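PDB 5BN3: NEQ263 from Nanoarchaeum equitans Kin4-M, which probably binds nucleotide as the B-type subunit of an archaeal ATP synthase core complex, in which it pairs with the NeqA subunit. Local coordinates for residues 110-113 and 118-121; 318-323 and 345-350; 341-346 and 373-378; 384-387 and 391-394. One frame throughout, in Å; residues are numbered along the deposited sequence.

Interaction 1. Residues 110-113 and 118-121; sequences ILYT and IDVA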
loop_
_atom_site.group_PDB
_atom_site.type_symbol
_atom_site.label_atom_id
_atom_site.label_comp_id
_atom_site.label_asym_id
_atom_site.label_seq_id
_atom_site.Cartn_x
_atom_site.Cartn_y
_atom_site.Cartn_z
ATOM N N ILE B 110 5.892 -11.539 -42.239
ATOM C CA ILE B 110 4.561 -11.517 -41.635
ATOM C C ILE B 110 3.826 -12.853 -41.774
ATOM O O ILE B 110 3.740 -13.414 -42.868
ATOM C CB ILE B 110 3.685 -10.399 -42.250
ATOM C CG1 ILE B 110 4.218 -9.020 -41.849
ATOM C CG2 ILE B 110 2.237 -10.541 -41.808
ATOM C CD1 ILE B 110 3.397 -7.861 -42.393
ATOM N N LEU B 111 3.313 -13.357 -40.654
ATOM C CA LEU B 111 2.383 -14.483 -40.662
ATOM C C LEU B 111 0.967 -13.921 -40.624
ATOM O O LEU B 111 0.519 -13.420 -39.589
ATOM C CB LEU B 111 2.606 -15.384 -39.443
ATOM C CG LEU B 111 3.897 -16.200 -39.351
ATOM C CD1 LEU B 111 4.035 -16.827 -37.975
ATOM C CD2 LEU B 111 3.913 -17.280 -40.412
ATOM N N TYR B 112 0.255 -13.997 -41.743
ATOM C CA TYR B 112 -1.094 -13.438 -41.797
ATOM C C TYR B 112 -2.124 -14.279 -41.043
ATOM O O TYR B 112 -2.273 -15.478 -41.284
ATOM C CB TYR B 112 -1.521 -13.175 -43.244
ATOM C CG TYR B 112 -0.871 -11.937 -43.798
ATOM C CD1 TYR B 112 -1.362 -10.681 -43.482
ATOM C CD2 TYR B 112 0.249 -12.018 -44.610
ATOM C CE1 TYR B 112 -0.769 -9.546 -43.968
ATOM C CE2 TYR B 112 0.849 -10.882 -45.104
ATOM C CZ TYR B 112 0.332 -9.652 -44.777
ATOM O OH TYR B 112 0.910 -8.506 -45.253
ATOM N N THR B 113 -2.824 -13.625 -40.123
ATOM C CA THR B 113 -3.796 -14.286 -39.265
ATOM C C THR B 113 -5.182 -14.261 -39.884
ATOM O O THR B 113 -6.030 -15.087 -39.551
ATOM C CB THR B 113 -3.864 -13.616 -37.877
ATOM O OG1 THR B 113 -4.388 -12.288 -38.008
ATOM C CG2 THR B 113 -2.483 -13.551 -37.254
ATOM N N ILE B 118 -5.437 -7.330 -36.078
ATOM C CA ILE B 118 -4.045 -7.739 -35.907
ATOM C C ILE B 118 -3.204 -7.414 -37.145
ATOM O O ILE B 118 -2.202 -6.706 -37.052
ATOM C CB ILE B 118 -3.939 -9.251 -35.616
ATOM C CG1 ILE B 118 -4.510 -9.572 -34.231
ATOM C CG2 ILE B 118 -2.493 -9.717 -35.708
ATOM C CD1 ILE B 118 -4.472 -11.051 -33.880
ATOM N N ASP B 119 -3.621 -7.923 -38.303
ATOM C CA ASP B 119 -2.800 -7.879 -39.519
ATOM C C ASP B 119 -2.357 -6.491 -39.999
ATOM O O ASP B 119 -1.227 -6.328 -40.458
ATOM C CB ASP B 119 -3.506 -8.617 -40.663
ATOM C CG ASP B 119 -3.548 -10.117 -40.455
ATOM O OD1 ASP B 119 -2.786 -10.630 -39.608
ATOM O OD2 ASP B 119 -4.338 -10.788 -41.151
ATOM N N VAL B 120 -3.239 -5.502 -39.909
ATOM C CA VAL B 120 -2.916 -4.166 -40.409
ATOM C C VAL B 120 -1.898 -3.435 -39.536
ATOM O O VAL B 120 -0.797 -3.122 -39.983
ATOM C CB VAL B 120 -4.182 -3.295 -40.563
ATOM C CG1 VAL B 120 -3.809 -1.904 -41.034
ATOM C CG2 VAL B 120 -5.144 -3.937 -41.545
ATOM N N ALA B 121 -2.259 -3.180 -38.283
ATOM C CA ALA B 121 -1.426 -2.351 -37.417
ATOM C C ALA B 121 -0.451 -3.138 -36.544
ATOM O O ALA B 121 0.601 -2.624 -36.178
ATOM C CB ALA B 121 -2.292 -1.457 -36.560
HETATM O O HOH W 1 -0.191 -10.912 -38.653
#
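The carboxylate of Asp-119 reaches into the bend of the chain at Thr-113 and is held there mainly through one oxygen. Asp-119 OD1 accepts the backbone N of Thr-113 at 3.0 Å in an almost straight bond (167°) on its syn lone pair. The hydroxyl OG1 of Thr-113 donates to the same OD1 at 2.8 Å, but arrives from above the carboxylate plane. The two side chains run alongside each other in opposite senses. Thr-113 OG1 sits between its own backbone N and carbonyl carbon (chi1 66°), which lets N and OG1 converge on one acceptor. A water adds a third donor to OD1 and bridges it to Leu-111 O, so this buried oxygen is well supplied, while OD2 takes the N of Gly-114. The aspartate thus fastens short helix 116-119 back onto the chain leaving strand 110-111, which pairs with strand 124-125. Tyr-112 lies against the same carboxylate with its ring edge, CD1 being 3.8 Å from Asp-119 CG, and the two planes stand 81° apart. Over one ring face, near its centre, lies Ile-110 CG2, 3.5 Å from the plane. Ile-118 crosses Thr-113 at about a right angle, its CG2 lying 4.1 Å from Thr-113 CG2, and it also packs on Ile-147 of helix 140-151.

Interaction 2. Residues 318-323 and 345-350; sequences IDLLKS and KSYAKG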
loop_
_atom_site.group_PDB
_atom_site.type_symbol
_atom_site.label_atom_id
_atom_site.label_comp_id
_atom_site.label_asym_id
_atom_site.label_seq_id
_atom_site.Cartn_x
_atom_site.Cartn_y
_atom_site.Cartn_z
ATOM N N ILE B 318 -10.116 -6.526 -29.311
ATOM C CA ILE B 318 -8.737 -6.047 -29.263
ATOM C C ILE B 318 -8.624 -4.524 -29.161
ATOM O O ILE B 318 -9.145 -3.791 -30.007
ATOM C CB ILE B 318 -7.943 -6.534 -30.497
ATOM C CG1 ILE B 318 -7.772 -8.054 -30.444
ATOM C CG2 ILE B 318 -6.586 -5.860 -30.568
ATOM C CD1 ILE B 318 -7.010 -8.630 -31.622
ATOM N N ASP B 319 -7.942 -4.058 -28.117
ATOM C CA ASP B 319 -7.620 -2.642 -27.962
ATOM C C ASP B 319 -6.512 -2.286 -28.950
ATOM O O ASP B 319 -5.361 -2.687 -28.772
ATOM C CB ASP B 319 -7.171 -2.364 -26.519
ATOM C CG ASP B 319 -7.049 -0.878 -26.206
ATOM O OD1 ASP B 319 -6.539 -0.106 -27.050
ATOM O OD2 ASP B 319 -7.458 -0.477 -25.095
ATOM N N LEU B 320 -6.864 -1.535 -29.991
ATOM C CA LEU B 320 -5.928 -1.211 -31.069
ATOM C C LEU B 320 -4.743 -0.368 -30.612
ATOM O O LEU B 320 -3.680 -0.398 -31.231
ATOM C CB LEU B 320 -6.652 -0.487 -32.211
ATOM C CG LEU B 320 -7.474 -1.329 -33.184
ATOM C CD1 LEU B 320 -8.119 -0.450 -34.244
ATOM C CD2 LEU B 320 -6.596 -2.374 -33.838
ATOM N N LEU B 321 -4.925 0.379 -29.530
ATOM C CA LEU B 321 -3.904 1.324 -29.090
ATOM C C LEU B 321 -3.020 0.781 -27.967
ATOM O O LEU B 321 -1.834 1.103 -27.897
ATOM C CB LEU B 321 -4.546 2.659 -28.703
ATOM C CG LEU B 321 -5.231 3.351 -29.885
ATOM C CD1 LEU B 321 -5.876 4.661 -29.478
ATOM C CD2 LEU B 321 -4.218 3.585 -30.978
ATOM N N LYS B 322 -3.588 -0.050 -27.100
ATOM C CA LYS B 322 -2.800 -0.694 -26.053
ATOM C C LYS B 322 -1.996 -1.863 -26.606
ATOM O O LYS B 322 -0.983 -2.261 -26.031
ATOM C CB LYS B 322 -3.697 -1.170 -24.908
ATOM C CG LYS B 322 -4.245 -0.050 -24.039
ATOM C CD LYS B 322 -5.049 -0.615 -22.874
ATOM C CE LYS B 322 -5.643 0.488 -22.011
ATOM N NZ LYS B 322 -6.532 -0.066 -20.950
ATOM N N SER B 323 -2.457 -2.413 -27.725
ATOM C CA SER B 323 -1.761 -3.521 -28.367
ATOM C C SER B 323 -0.525 -3.027 -29.109
ATOM O O SER B 323 -0.429 -1.848 -29.467
ATOM C CB SER B 323 -2.688 -4.277 -29.321
ATOM O OG SER B 323 -3.794 -4.818 -28.622
ATOM N N LYS B 345 -3.458 6.471 -35.928
ATOM C CA LYS B 345 -3.528 7.898 -35.617
ATOM C C LYS B 345 -4.955 8.451 -35.654
ATOM O O LYS B 345 -5.328 9.264 -34.810
ATOM C CB LYS B 345 -2.615 8.699 -36.555
ATOM C CG LYS B 345 -1.133 8.337 -36.450
ATOM C CD LYS B 345 -0.334 9.403 -35.708
ATOM C CE LYS B 345 1.089 8.937 -35.408
ATOM N NZ LYS B 345 1.877 8.619 -36.631
ATOM N N SER B 346 -5.747 8.009 -36.625
ATOM C CA SER B 346 -7.122 8.485 -36.759
ATOM C C SER B 346 -8.045 7.906 -35.686
ATOM O O SER B 346 -8.953 8.587 -35.212
ATOM C CB SER B 346 -7.675 8.167 -38.150
ATOM O OG SER B 346 -6.832 8.682 -39.165
ATOM N N TYR B 347 -7.813 6.650 -35.313
ATOM C CA TYR B 347 -8.590 6.005 -34.257
ATOM C C TYR B 347 -8.327 6.699 -32.926
ATOM O O TYR B 347 -9.253 6.961 -32.159
ATOM C CB TYR B 347 -8.239 4.513 -34.167
ATOM C CG TYR B 347 -9.076 3.730 -33.179
ATOM C CD1 TYR B 347 -10.456 3.667 -33.306
ATOM C CD2 TYR B 347 -8.485 3.035 -32.134
ATOM C CE1 TYR B 347 -11.225 2.950 -32.412
ATOM C CE2 TYR B 347 -9.249 2.312 -31.233
ATOM C CZ TYR B 347 -10.618 2.276 -31.378
ATOM O OH TYR B 347 -11.389 1.563 -30.491
ATOM N N ALA B 348 -7.059 7.003 -32.664
ATOM C CA ALA B 348 -6.671 7.698 -31.440
ATOM C C ALA B 348 -7.316 9.078 -31.349
ATOM O O ALA B 348 -7.840 9.461 -30.302
ATOM C CB ALA B 348 -5.162 7.815 -31.359
ATOM N N LYS B 349 -7.267 9.825 -32.447
ATOM C CA LYS B 349 -7.889 11.142 -32.499
ATOM C C LYS B 349 -9.404 11.014 -32.345
ATOM O O LYS B 349 -10.048 11.860 -31.726
ATOM C CB LYS B 349 -7.528 11.854 -33.806
ATOM C CG LYS B 349 -7.974 13.308 -33.872
ATOM C CD LYS B 349 -6.947 14.169 -34.598
ATOM C CE LYS B 349 -7.402 15.619 -34.696
ATOM N NZ LYS B 349 -7.693 16.219 -33.364
ATOM N N GLY B 350 -9.961 9.938 -32.896
ATOM C CA GLY B 350 -11.379 9.660 -32.755
ATOM C C GLY B 350 -11.774 9.397 -31.314
ATOM O O GLY B 350 -12.855 9.798 -30.880
HETATM O O HOH W 2 -9.687 -0.676 -30.035
#
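The ring of Tyr-347 is the flat group of this contact, and two successive leucines of the 318-323 loop meet it from different directions. Leu-320 CD1 lies over one face, 4.1 Å above the plane and displaced toward the rim, while Leu-321 CG stands at the edge, 4.0 Å from Tyr-347 CD2. Leu-320 crosses the tyrosine side chain at about a right angle, and its CB also touches Tyr-347 CE2. With CG anti to the backbone N (chi1 -175°), Tyr-347 stretches out from its helix toward the loop. Beyond the ring, Leu-321 CD1 continues to Ala-348, where it packs on CB at 3.7 Å. The phenolic OH is engaged twice: it hydrogen-bonds to Glu-380, and it accepts from a water at 2.8 Å that in turn takes the backbone N of Leu-320. Asp-319 shapes the loop that presents the leucines. Its OD1 accepts from Leu-321 N at 3.0 Å, an Asx turn, and from Lys-322 N, which comes from well above the carboxylate plane. Asp-319 O receives both the N and OG of Ser-323, from opposite faces of its plane; the OG bond measures 2.6 Å. Arg-412 of the neighbouring V-type ATP synthase alpha chain hydrogen-bonds to the carbonyls of Leu-321 and Ser-323. The contact joins the loop preceding strand 324-325 of the nucleotide-binding domain to helix 334-356 of the C-terminal domain, and Leu-320 also packs on Val-379 and Ile-384 of helix 367-384.

Interaction 3. Residues 341-346 and 373-378; sequences DILIKS and LKFAEL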
loop_
_atom_site.group_PDB
_atom_site.type_symbol
_atom_site.label_atom_id
_atom_site.label_comp_id
_atom_site.label_asym_id
_atom_site.label_seq_id
_atom_site.Cartn_x
_atom_site.Cartn_y
_atom_site.Cartn_z
ATOM N N ASP B 341 -0.422 3.394 -40.063
ATOM C CA ASP B 341 -0.276 4.723 -39.484
ATOM C C ASP B 341 -1.595 5.497 -39.515
ATOM O O ASP B 341 -1.980 6.112 -38.522
ATOM C CB ASP B 341 0.821 5.503 -40.216
ATOM C CG ASP B 341 1.471 6.558 -39.342
ATOM O OD1 ASP B 341 1.812 6.243 -38.181
ATOM O OD2 ASP B 341 1.639 7.702 -39.811
ATOM N N ILE B 342 -2.289 5.455 -40.648
ATOM C CA ILE B 342 -3.557 6.166 -40.800
ATOM C C ILE B 342 -4.626 5.588 -39.864
ATOM O O ILE B 342 -5.439 6.327 -39.310
ATOM C CB ILE B 342 -4.032 6.163 -42.284
ATOM C CG1 ILE B 342 -4.282 7.590 -42.785
ATOM C CG2 ILE B 342 -5.280 5.308 -42.479
ATOM C CD1 ILE B 342 -5.580 8.199 -42.286
ATOM N N LEU B 343 -4.606 4.272 -39.668
ATOM C CA LEU B 343 -5.590 3.622 -38.812
ATOM C C LEU B 343 -5.361 3.993 -37.353
ATOM O O LEU B 343 -6.286 4.412 -36.659
ATOM C CB LEU B 343 -5.527 2.102 -38.982
ATOM C CG LEU B 343 -6.281 1.274 -37.937
ATOM C CD1 LEU B 343 -7.784 1.448 -38.089
ATOM C CD2 LEU B 343 -5.894 -0.195 -38.023
ATOM N N ILE B 344 -4.120 3.845 -36.903
ATOM C CA ILE B 344 -3.770 4.096 -35.510
ATOM C C ILE B 344 -3.976 5.558 -35.115
ATOM O O ILE B 344 -4.604 5.851 -34.095
ATOM C CB ILE B 344 -2.309 3.688 -35.226
ATOM C CG1 ILE B 344 -2.148 2.170 -35.340
ATOM C CG2 ILE B 344 -1.883 4.155 -33.850
ATOM C CD1 ILE B 344 -3.066 1.391 -34.417
ATOM N N LYS B 345 -3.458 6.471 -35.928
ATOM C CA LYS B 345 -3.528 7.898 -35.617
ATOM C C LYS B 345 -4.955 8.451 -35.654
ATOM O O LYS B 345 -5.328 9.264 -34.810
ATOM C CB LYS B 345 -2.615 8.699 -36.555
ATOM C CG LYS B 345 -1.133 8.337 -36.450
ATOM C CD LYS B 345 -0.334 9.403 -35.708
ATOM C CE LYS B 345 1.089 8.937 -35.408
ATOM N NZ LYS B 345 1.877 8.619 -36.631
ATOM N N SER B 346 -5.747 8.009 -36.625
ATOM C CA SER B 346 -7.122 8.485 -36.759
ATOM C C SER B 346 -8.045 7.906 -35.686
ATOM O O SER B 346 -8.953 8.587 -35.212
ATOM C CB SER B 346 -7.675 8.167 -38.150
ATOM O OG SER B 346 -6.832 8.682 -39.165
ATOM N N LEU B 373 -14.541 11.140 -34.845
ATOM C CA LEU B 373 -15.489 10.501 -33.937
ATOM C C LEU B 373 -16.238 9.360 -34.620
ATOM O O LEU B 373 -16.412 8.282 -34.048
ATOM C CB LEU B 373 -16.486 11.533 -33.407
ATOM C CG LEU B 373 -17.547 11.008 -32.440
ATOM C CD1 LEU B 373 -16.879 10.293 -31.289
ATOM C CD2 LEU B 373 -18.417 12.137 -31.921
ATOM N N LYS B 374 -16.678 9.610 -35.848
ATOM C CA LYS B 374 -17.388 8.606 -36.632
ATOM C C LYS B 374 -16.446 7.485 -37.065
ATOM O O LYS B 374 -16.839 6.319 -37.108
ATOM C CB LYS B 374 -18.027 9.254 -37.861
ATOM C CG LYS B 374 -18.906 8.319 -38.673
ATOM C CD LYS B 374 -19.294 8.960 -39.995
ATOM C CE LYS B 374 -20.398 8.182 -40.690
ATOM N NZ LYS B 374 -20.756 8.790 -42.004
ATOM N N PHE B 375 -15.208 7.849 -37.388
ATOM C CA PHE B 375 -14.197 6.888 -37.814
ATOM C C PHE B 375 -13.963 5.831 -36.742
ATOM O O PHE B 375 -13.940 4.636 -37.030
ATOM C CB PHE B 375 -12.886 7.610 -38.139
ATOM C CG PHE B 375 -11.778 6.693 -38.579
ATOM C CD1 PHE B 375 -11.723 6.228 -39.884
ATOM C CD2 PHE B 375 -10.785 6.307 -37.691
ATOM C CE1 PHE B 375 -10.702 5.384 -40.294
ATOM C CE2 PHE B 375 -9.763 5.464 -38.095
ATOM C CZ PHE B 375 -9.721 5.004 -39.398
ATOM N N ALA B 376 -13.794 6.282 -35.504
ATOM C CA ALA B 376 -13.565 5.379 -34.384
ATOM C C ALA B 376 -14.755 4.456 -34.151
ATOM O O ALA B 376 -14.583 3.295 -33.781
ATOM C CB ALA B 376 -13.251 6.170 -33.127
ATOM N N GLU B 377 -15.961 4.976 -34.361
ATOM C CA GLU B 377 -17.173 4.175 -34.217
ATOM C C GLU B 377 -17.217 3.071 -35.270
ATOM O O GLU B 377 -17.535 1.921 -34.965
ATOM C CB GLU B 377 -18.419 5.058 -34.336
ATOM C CG GLU B 377 -19.728 4.296 -34.178
ATOM C CD GLU B 377 -20.927 5.060 -34.709
ATOM O OE1 GLU B 377 -20.859 6.306 -34.787
ATOM O OE2 GLU B 377 -21.938 4.412 -35.054
ATOM N N LEU B 378 -16.890 3.429 -36.508
ATOM C CA LEU B 378 -16.924 2.485 -37.624
ATOM C C LEU B 378 -15.771 1.478 -37.584
ATOM O O LEU B 378 -15.927 0.337 -38.018
ATOM C CB LEU B 378 -16.918 3.236 -38.957
ATOM C CG LEU B 378 -18.122 4.119 -39.293
ATOM C CD1 LEU B 378 -17.830 4.981 -40.509
ATOM C CD2 LEU B 378 -19.346 3.266 -39.546
#
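Phe-375 and Ser-346 make the closest approach between segments 341-346 and 373-378, the ring atom CE2 lying 3.4 Å from Ser-346 CB. This approach is oblique to the ring, and Phe-375 CD2 is 3.7 Å from the same CB. The phenylalanine swings CG away from its backbone N (chi1 180°), which carries the ring across to helix 334-356. The remaining apolar contact is looser, with Leu-343 CD1 at 4.3 Å from Phe-375 CZ. Backbone oxygen also meets the ring: Leu-343 O lies in its plane at the edge, 3.9 Å from CE2. Replacing Phe-375 by an alanine would probably open a gap beside Ser-346 and Leu-343 and cost most of the contact between these segments. The polar bonds stay within helix 341-346. Ser-346 OG donates to Ile-342 O at 2.7 Å in the carbonyl plane, which turns the hydroxyl back onto its own helix, and Lys-345 NZ forms a salt bridge with Asp-341 OD1 at 2.8 Å. The segment axes approach to 10.5 Å and cross at -112°, a wide separation spanned by the aromatic side chain. Phe-375 further packs on Ile-404, Leu-405 and Ser-408 of helix 394-408, placing its ring where three helices of the C-terminal domain meet.

Interaction 4. Residues 384-387 and 391-394; sequences IKQD and YRSI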
loop_
_atom_site.group_PDB
_atom_site.type_symbol
_atom_site.label_atom_id
_atom_site.label_comp_id
_atom_site.label_asym_id
_atom_site.label_seq_id
_atom_site.Cartn_x
_atom_site.Cartn_y
_atom_site.Cartn_z
ATOM N N ILE B 384 -12.692 -3.913 -36.597
ATOM C CA ILE B 384 -12.341 -4.797 -35.490
ATOM C C ILE B 384 -13.303 -5.978 -35.393
ATOM O O ILE B 384 -12.873 -7.130 -35.329
ATOM C CB ILE B 384 -12.316 -4.036 -34.144
ATOM C CG1 ILE B 384 -11.272 -2.917 -34.188
ATOM C CG2 ILE B 384 -12.018 -4.983 -32.996
ATOM C CD1 ILE B 384 -11.187 -2.116 -32.905
ATOM N N LYS B 385 -14.602 -5.687 -35.384
ATOM C CA LYS B 385 -15.626 -6.725 -35.302
ATOM C C LYS B 385 -15.512 -7.659 -36.505
ATOM O O LYS B 385 -15.482 -7.211 -37.654
ATOM C CB LYS B 385 -17.025 -6.100 -35.231
ATOM C CG LYS B 385 -18.151 -7.098 -34.960
ATOM C CD LYS B 385 -19.508 -6.402 -34.848
ATOM C CE LYS B 385 -20.646 -7.402 -34.672
ATOM N NZ LYS B 385 -20.642 -8.064 -33.338
ATOM N N GLN B 386 -15.435 -8.956 -36.225
ATOM C CA GLN B 386 -15.166 -9.961 -37.247
ATOM C C GLN B 386 -15.525 -11.338 -36.696
ATOM O O GLN B 386 -15.301 -11.612 -35.517
ATOM C CB GLN B 386 -13.685 -9.907 -37.638
ATOM C CG GLN B 386 -13.217 -11.022 -38.556
ATOM C CD GLN B 386 -11.734 -10.940 -38.859
ATOM O OE1 GLN B 386 -11.113 -9.884 -38.709
ATOM N NE2 GLN B 386 -11.157 -12.055 -39.284
ATOM N N ASP B 387 -16.084 -12.203 -37.538
ATOM C CA ASP B 387 -16.506 -13.525 -37.079
ATOM C C ASP B 387 -15.323 -14.435 -36.737
ATOM O O ASP B 387 -14.241 -14.321 -37.319
ATOM C CB ASP B 387 -17.401 -14.204 -38.118
ATOM C CG ASP B 387 -18.067 -15.455 -37.580
ATOM O OD1 ASP B 387 -17.477 -16.550 -37.708
ATOM O OD2 ASP B 387 -19.178 -15.347 -37.019
ATOM N N TYR B 391 -12.036 -15.191 -42.356
ATOM C CA TYR B 391 -10.666 -14.862 -42.728
ATOM C C TYR B 391 -10.669 -13.669 -43.674
ATOM O O TYR B 391 -11.320 -13.698 -44.721
ATOM C CB TYR B 391 -9.984 -16.057 -43.409
ATOM C CG TYR B 391 -8.531 -15.812 -43.754
ATOM C CD1 TYR B 391 -8.170 -15.139 -44.917
ATOM C CD2 TYR B 391 -7.519 -16.257 -42.919
ATOM C CE1 TYR B 391 -6.845 -14.911 -45.228
ATOM C CE2 TYR B 391 -6.192 -16.037 -43.223
ATOM C CZ TYR B 391 -5.861 -15.364 -44.375
ATOM O OH TYR B 391 -4.537 -15.145 -44.674
ATOM N N ARG B 392 -9.935 -12.625 -43.314
ATOM C CA ARG B 392 -9.807 -11.465 -44.183
ATOM C C ARG B 392 -8.395 -11.362 -44.741
ATOM O O ARG B 392 -7.420 -11.355 -43.989
ATOM C CB ARG B 392 -10.168 -10.182 -43.429
ATOM C CG ARG B 392 -11.574 -10.173 -42.858
ATOM C CD ARG B 392 -11.978 -8.777 -42.441
ATOM N NE ARG B 392 -13.298 -8.745 -41.817
ATOM C CZ ARG B 392 -13.646 -7.894 -40.858
ATOM N NH1 ARG B 392 -12.769 -7.009 -40.407
ATOM N NH2 ARG B 392 -14.867 -7.933 -40.347
ATOM N N SER B 393 -8.285 -11.293 -46.064
ATOM C CA SER B 393 -6.997 -11.024 -46.688
ATOM C C SER B 393 -6.586 -9.607 -46.308
ATOM O O SER B 393 -7.433 -8.784 -45.949
ATOM C CB SER B 393 -7.080 -11.169 -48.209
ATOM O OG SER B 393 -7.862 -10.138 -48.784
ATOM N N ILE B 394 -5.289 -9.324 -46.370
ATOM C CA ILE B 394 -4.792 -7.998 -46.027
ATOM C C ILE B 394 -5.377 -6.945 -46.972
ATOM O O ILE B 394 -5.625 -5.805 -46.569
ATOM C CB ILE B 394 -3.243 -7.961 -46.019
ATOM C CG1 ILE B 394 -2.728 -6.618 -45.502
ATOM C CG2 ILE B 394 -2.679 -8.259 -47.401
ATOM C CD1 ILE B 394 -3.119 -6.331 -44.073
#
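Tyr-391 opens the second segment with a marginal approach, its CA 4.5 Å from Gln-386 NE2; that amide nitrogen has its hydrogen-bond partners in the carbonyls of Glu-390 and Gly-114. Arg-392 carries the contact. Its chain is extended from CG to NE and lies alongside Gln-386, the two side chains running in opposite directions with amide and guanidinium planes 28° apart. Gln-386 leaves its backbone in a fully stretched form (chi1 172°), which lays its methylene groups along the arginine. Its CB sits over one guanidinium face, 3.5 Å above the plane and toward the rim, and 3.6 Å from NH2. At the guanidinium edge, Arg-392 NH2 donates to Lys-385 O at 2.9 Å; the oxygen is met in its carbonyl plane on a lone pair, although the N-H...O angle of 141° shows a bent bond. The other nitrogens find partners outside the two segments: NE forms a salt bridge with Glu-390, and NH1 reaches Phe-383 O and, on helix 116-119, Ser-116 OG. A leucine in place of Arg-392 would probably leave Glu-390 without its charged mate and the carbonyls of Lys-385 and Phe-383 without these donors. Ser-393 follows as the N-cap of helix 394-408, its OG accepting the N of Lys-396. Phe-383 O and Lys-385 O belong to the C-terminal end of helix 367-384 and the residue just after it, so the guanidinium charge is likely to be favoured there by the helix dipole as well as by Glu-390.

Overall arrangement
The four contacts lie on the same side of the chain's centre. Interaction 2 itself joins the nucleotide-binding and C-terminal domains, whereas interactions 3 and 4 lie within the C-terminal domain and reach the rest through their touches with interactions 1 and 2. Interactions 2 and 3 are the closest pair, with centres about 7 Å apart; they share helix 334-356, and Phe-375 CE2 lies 3.6 Å from Tyr-347 N. Interactions 1 and 4, about 10 Å apart between centres, meet where Tyr-112 CE1 packs 3.6 Å from Ile-394 CB. Interaction 1 also touches interaction 2 through Ile-118 and Ile-318, and interaction 3 through Ala-121 and Ile-344. Leu-320 meets Ile-384, joining interactions 2 and 4. The side chain of Leu-321 is about 12 Å from a bound ADP.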